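Local coordinates for protein xyloglucan-specific endo-beta-1,4-glucanase BoGH9A (Bacteroides ovatus, PDB 6DHT) that cleaves internal beta-1,4-glucosidic linkages in the backbone of xyloglucan, releasing xyloglucan oligosaccharides, at residues A[113-123]-A[128-139]. Numbering follows the deposited sequence.
Sequences KSFYYQRTAMP and YAGQWHRMAGHP. With EDO (1,2-ethanediol), chain G.
Arg134 reaches back to the C-terminal end of helix 105-117 and holds the carbonyl of Tyr117 end-on through both terminal nitrogens. NH1 lies 2.8 Å from Tyr117 O, in the carbonyl plane on a lone pair, whereas NH2 is tilted from that plane; both bonds are bent, with N-H...O angles of 147° and 141°. CG lies between the backbone N and the carbonyl carbon (chi1 67°), from where the extended chain carries the guanidinium there, and the oxygen sits close to its plane.

Two more side-chain bonds run the other way, from helix 105-117 to the end of the short helix 126-129. Tyr117 OH donates to Ala129 O at 2.7 Å, approaching from above the carbonyl plane, just where the chain turns through Gly130 in a type II' turn. Bends at chi2 and chi4 of Lys113 bring NZ within 2.8 Å of Tyr128 O; with Ile202 O, Asn203 O and O1 of a bound ethanediol, four oxygens share its three protons.

Apolar packing fills in around these bonds. Ala129 CB lies 3.8 Å from Tyr117 CE1 and also meets the edge of the Tyr116 ring, while Trp132 CB packs against the same CE1. Tyr116 and Tyr128 cross at about a right angle, with Tyr116 OH 3.5 Å from Tyr128 CB.

Farther along, the two chains run close together. Ala121 N donates to Gly137 O in a nearly straight bond of 2.9 Å, a water lies within hydrogen-bonding distance of His138 O and Thr120 OG1, which also bonds Gly165 O, and Ala136 CB packs against the Met122-Pro123 peptide.

Side chains thus satisfy three main-chain carbonyls, tying the end of helix 105-117 to helix 126-129 and the irregular chain after it, close to the predicted catalytic residues Asp171 and Glu548.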
loop_
_atom_site.group_PDB
_atom_site.type_symbol
_atom_site.label_atom_id
_atom_site.label_comp_id
_atom_site.label_asym_id
_atom_site.label_seq_id
_atom_site.Cartn_x
_atom_site.Cartn_y
_atom_site.Cartn_z
ATOM N N LYS A 113 7.120 8.820 -2.050
ATOM C CA LYS A 113 7.249 9.880 -3.036
ATOM C C LYS A 113 6.388 9.599 -4.274
ATOM O O LYS A 113 6.034 10.529 -5.008
ATOM C CB LYS A 113 8.723 10.042 -3.402
ATOM C CG LYS A 113 9.093 11.176 -4.320
ATOM C CD LYS A 113 8.702 12.545 -3.804
ATOM C CE LYS A 113 9.301 13.641 -4.702
ATOM N NZ LYS A 113 10.783 13.757 -4.620
ATOM N N SER A 114 6.036 8.335 -4.515
ATOM C CA SER A 114 5.158 8.005 -5.635
ATOM C C SER A 114 3.842 8.773 -5.555
ATOM O O SER A 114 3.268 9.144 -6.596
ATOM C CB SER A 114 4.871 6.502 -5.665
ATOM O OG SER A 114 3.962 6.093 -4.647
ATOM N N PHE A 115 3.352 9.011 -4.339
ATOM C CA PHE A 115 2.105 9.725 -4.140
ATOM C C PHE A 115 2.208 11.173 -4.633
ATOM O O PHE A 115 1.250 11.715 -5.212
ATOM C CB PHE A 115 1.691 9.682 -2.670
ATOM C CG PHE A 115 1.234 8.319 -2.227
ATOM C CD1 PHE A 115 2.143 7.360 -1.804
ATOM C CD2 PHE A 115 -0.124 7.991 -2.259
ATOM C CE1 PHE A 115 1.704 6.081 -1.445
ATOM C CE2 PHE A 115 -0.551 6.730 -1.886
ATOM C CZ PHE A 115 0.368 5.777 -1.496
ATOM N N TYR A 116 3.369 11.792 -4.415
ATOM C CA TYR A 116 3.627 13.127 -4.933
ATOM C C TYR A 116 3.462 13.164 -6.462
ATOM O O TYR A 116 2.797 14.041 -7.003
ATOM C CB TYR A 116 5.004 13.637 -4.483
ATOM C CG TYR A 116 5.472 14.822 -5.303
ATOM C CD1 TYR A 116 5.017 16.109 -5.041
ATOM C CD2 TYR A 116 6.365 14.644 -6.347
ATOM C CE1 TYR A 116 5.435 17.180 -5.814
ATOM C CE2 TYR A 116 6.791 15.713 -7.113
ATOM C CZ TYR A 116 6.327 16.979 -6.833
ATOM O OH TYR A 116 6.734 18.061 -7.591
ATOM N N TYR A 117 4.021 12.169 -7.158
ATOM C CA TYR A 117 3.875 12.105 -8.599
ATOM C C TYR A 117 2.405 11.927 -9.029
ATOM O O TYR A 117 2.013 12.353 -10.121
ATOM C CB TYR A 117 4.737 10.989 -9.174
ATOM C CG TYR A 117 6.212 11.286 -9.117
ATOM C CD1 TYR A 117 6.785 12.218 -9.984
ATOM C CD2 TYR A 117 7.046 10.616 -8.233
ATOM C CE1 TYR A 117 8.134 12.470 -9.963
ATOM C CE2 TYR A 117 8.389 10.884 -8.193
ATOM C CZ TYR A 117 8.927 11.814 -9.072
ATOM O OH TYR A 117 10.290 12.045 -9.024
ATOM N N GLN A 118 1.585 11.304 -8.190
ATOM C CA GLN A 118 0.170 11.119 -8.495
ATOM C C GLN A 118 -0.711 12.359 -8.241
ATOM O O GLN A 118 -1.938 12.325 -8.454
ATOM C CB GLN A 118 -0.409 9.954 -7.694
ATOM C CG GLN A 118 0.167 8.572 -7.993
ATOM C CD GLN A 118 -0.225 8.038 -9.353
ATOM O OE1 GLN A 118 0.560 8.091 -10.299
ATOM N NE2 GLN A 118 -1.420 7.469 -9.443
ATOM N N ARG A 119 -0.124 13.442 -7.739
ATOM C CA ARG A 119 -0.938 14.584 -7.332
ATOM C C ARG A 119 -1.553 15.284 -8.522
ATOM O O ARG A 119 -0.902 15.478 -9.543
ATOM C CB ARG A 119 -0.091 15.625 -6.610
ATOM C CG ARG A 119 0.313 15.246 -5.182
ATOM C CD ARG A 119 0.953 16.428 -4.516
ATOM N NE ARG A 119 1.605 16.072 -3.254
ATOM C CZ ARG A 119 2.265 16.945 -2.502
ATOM N NH1 ARG A 119 2.321 18.216 -2.886
ATOM N NH2 ARG A 119 2.852 16.555 -1.371
ATOM N N THR A 120 -2.806 15.685 -8.331
ATOM C CA THR A 120 -3.561 16.485 -9.303
ATOM C C THR A 120 -3.552 17.948 -8.886
ATOM O O THR A 120 -3.209 18.287 -7.759
ATOM C CB THR A 120 -5.023 16.037 -9.360
ATOM O OG1 THR A 120 -5.721 16.393 -8.156
ATOM C CG2 THR A 120 -5.103 14.533 -9.621
ATOM N N ALA A 121 -3.961 18.813 -9.811
ATOM C CA ALA A 121 -4.211 20.223 -9.523
ATOM C C ALA A 121 -2.981 20.981 -9.077
ATOM O O ALA A 121 -3.091 21.981 -8.370
ATOM C CB ALA A 121 -5.325 20.377 -8.480
ATOM N N MET A 122 -1.799 20.525 -9.472
ATOM C CA MET A 122 -0.607 21.317 -9.211
ATOM C C MET A 122 0.549 20.957 -10.118
ATOM O O MET A 122 0.653 19.826 -10.604
ATOM C CB MET A 122 -0.184 21.209 -7.754
ATOM C CG MET A 122 0.567 19.955 -7.389
ATOM S SD MET A 122 0.991 20.114 -5.662
ATOM C CE MET A 122 2.627 20.814 -5.755
ATOM N N PRO A 123 1.426 21.932 -10.371
ATOM C CA PRO A 123 2.579 21.601 -11.198
ATOM C C PRO A 123 3.495 20.666 -10.428
ATOM O O PRO A 123 3.587 20.708 -9.201
ATOM C CB PRO A 123 3.236 22.963 -11.449
ATOM C CG PRO A 123 2.810 23.796 -10.328
ATOM C CD PRO A 123 1.443 23.336 -9.926
ATOM N N TYR A 128 11.547 19.007 -7.295
ATOM C CA TYR A 128 11.108 17.883 -6.474
ATOM C C TYR A 128 10.992 16.602 -7.304
ATOM O O TYR A 128 11.204 15.499 -6.776
ATOM C CB TYR A 128 9.754 18.194 -5.873
ATOM C CG TYR A 128 9.708 19.573 -5.251
ATOM C CD1 TYR A 128 10.398 19.833 -4.078
ATOM C CD2 TYR A 128 8.998 20.613 -5.852
ATOM C CE1 TYR A 128 10.376 21.087 -3.511
ATOM C CE2 TYR A 128 8.966 21.877 -5.275
ATOM C CZ TYR A 128 9.661 22.093 -4.115
ATOM O OH TYR A 128 9.649 23.335 -3.522
ATOM N N ALA A 129 10.706 16.759 -8.602
ATOM C CA ALA A 129 10.285 15.646 -9.457
ATOM C C ALA A 129 11.414 15.006 -10.227
ATOM O O ALA A 129 11.274 13.884 -10.703
ATOM C CB ALA A 129 9.214 16.118 -10.427
ATOM N N GLY A 130 12.530 15.706 -10.378
ATOM C CA GLY A 130 13.584 15.203 -11.250
ATOM C C GLY A 130 13.130 15.231 -12.703
ATOM O O GLY A 130 12.394 16.133 -13.119
ATOM N N GLN A 131 13.539 14.241 -13.488
ATOM C CA GLN A 131 13.217 14.277 -14.912
ATOM C C GLN A 131 11.724 14.093 -15.200
ATOM O O GLN A 131 11.266 14.412 -16.294
ATOM C CB GLN A 131 14.028 13.243 -15.695
ATOM C CG GLN A 131 13.726 11.810 -15.359
ATOM C CD GLN A 131 14.556 10.842 -16.196
ATOM O OE1 GLN A 131 14.836 11.097 -17.361
ATOM N NE2 GLN A 131 14.968 9.743 -15.593
ATOM N N TRP A 132 10.963 13.598 -14.221
ATOM C CA TRP A 132 9.524 13.372 -14.426
ATOM C C TRP A 132 8.699 14.564 -13.973
ATOM O O TRP A 132 7.758 14.423 -13.190
ATOM C CB TRP A 132 9.056 12.104 -13.694
ATOM C CG TRP A 132 9.867 10.876 -14.058
ATOM C CD1 TRP A 132 9.656 10.033 -15.107
ATOM C CD2 TRP A 132 11.021 10.389 -13.379
ATOM N NE1 TRP A 132 10.605 9.052 -15.119
ATOM C CE2 TRP A 132 11.457 9.247 -14.061
ATOM C CE3 TRP A 132 11.730 10.812 -12.252
ATOM C CZ2 TRP A 132 12.569 8.529 -13.658
ATOM C CZ3 TRP A 132 12.822 10.102 -11.853
ATOM C CH2 TRP A 132 13.232 8.969 -12.539
ATOM N N HIS A 133 9.067 15.744 -14.464
ATOM C CA HIS A 133 8.324 16.960 -14.170
ATOM C C HIS A 133 7.232 17.154 -15.195
ATOM O O HIS A 133 7.367 16.702 -16.336
ATOM C CB HIS A 133 9.258 18.182 -14.128
ATOM C CG HIS A 133 10.090 18.357 -15.359
ATOM N ND1 HIS A 133 9.648 19.056 -16.462
ATOM C CD2 HIS A 133 11.340 17.927 -15.662
ATOM C CE1 HIS A 133 10.587 19.047 -17.392
ATOM N NE2 HIS A 133 11.624 18.372 -16.932
ATOM N N ARG A 134 6.150 17.803 -14.779
ATOM C CA ARG A 134 5.054 18.122 -15.686
ATOM C C ARG A 134 4.236 19.295 -15.199
ATOM O O ARG A 134 4.349 19.733 -14.059
ATOM C CB ARG A 134 4.154 16.905 -15.899
ATOM C CG ARG A 134 3.367 16.461 -14.679
ATOM C CD ARG A 134 2.573 15.166 -14.926
ATOM N NE ARG A 134 1.560 15.020 -13.890
ATOM C CZ ARG A 134 1.706 14.345 -12.750
ATOM N NH1 ARG A 134 2.808 13.670 -12.505
ATOM N NH2 ARG A 134 0.705 14.318 -11.876
ATOM N N MET A 135 3.401 19.801 -16.092
ATOM C CA MET A 135 2.518 20.906 -15.771
ATOM C C MET A 135 1.376 20.388 -14.921
ATOM O O MET A 135 1.145 19.182 -14.850
ATOM C CB MET A 135 1.950 21.509 -17.059
ATOM C CG MET A 135 3.020 21.946 -18.050
ATOM S SD MET A 135 3.938 23.392 -17.489
ATOM C CE MET A 135 2.833 24.676 -18.079
ATOM N N ALA A 136 0.653 21.302 -14.288
ATOM C CA ALA A 136 -0.551 20.933 -13.569
ATOM C C ALA A 136 -1.574 20.279 -14.522
ATOM O O ALA A 136 -1.688 20.638 -15.705
ATOM C CB ALA A 136 -1.140 22.152 -12.898
ATOM N N GLY A 137 -2.313 19.310 -13.995
ATOM C CA GLY A 137 -3.388 18.665 -14.719
ATOM C C GLY A 137 -4.575 18.379 -13.809
ATOM O O GLY A 137 -4.435 18.330 -12.599
ATOM N N HIS A 138 -5.749 18.198 -14.402
ATOM C CA HIS A 138 -6.988 17.932 -13.663
ATOM C C HIS A 138 -7.234 18.881 -12.479
ATOM O O HIS A 138 -7.249 18.477 -11.313
ATOM C CB HIS A 138 -7.052 16.471 -13.222
ATOM C CG HIS A 138 -7.138 15.514 -14.368
ATOM N ND1 HIS A 138 -6.021 14.955 -14.946
ATOM C CD2 HIS A 138 -8.199 15.050 -15.071
ATOM C CE1 HIS A 138 -6.390 14.172 -15.946
ATOM N NE2 HIS A 138 -7.705 14.206 -16.036
ATOM N N PRO A 139 -7.449 20.165 -12.774
ATOM C CA PRO A 139 -7.752 21.118 -11.700
ATOM C C PRO A 139 -8.999 20.728 -10.902
ATOM O O PRO A 139 -9.053 21.000 -9.711
ATOM C CB PRO A 139 -7.966 22.430 -12.464
ATOM C CG PRO A 139 -8.252 22.022 -13.857
ATOM C CD PRO A 139 -7.426 20.814 -14.092
HETATM C C1 EDO G . 13.375 11.239 -3.082
HETATM O O1 EDO G . 13.020 11.643 -4.417
HETATM C C2 EDO G . 12.455 10.107 -2.629
HETATM O O2 EDO G . 12.617 8.939 -3.460
HETATM O O HOH W 1 -7.764 17.996 -8.625
#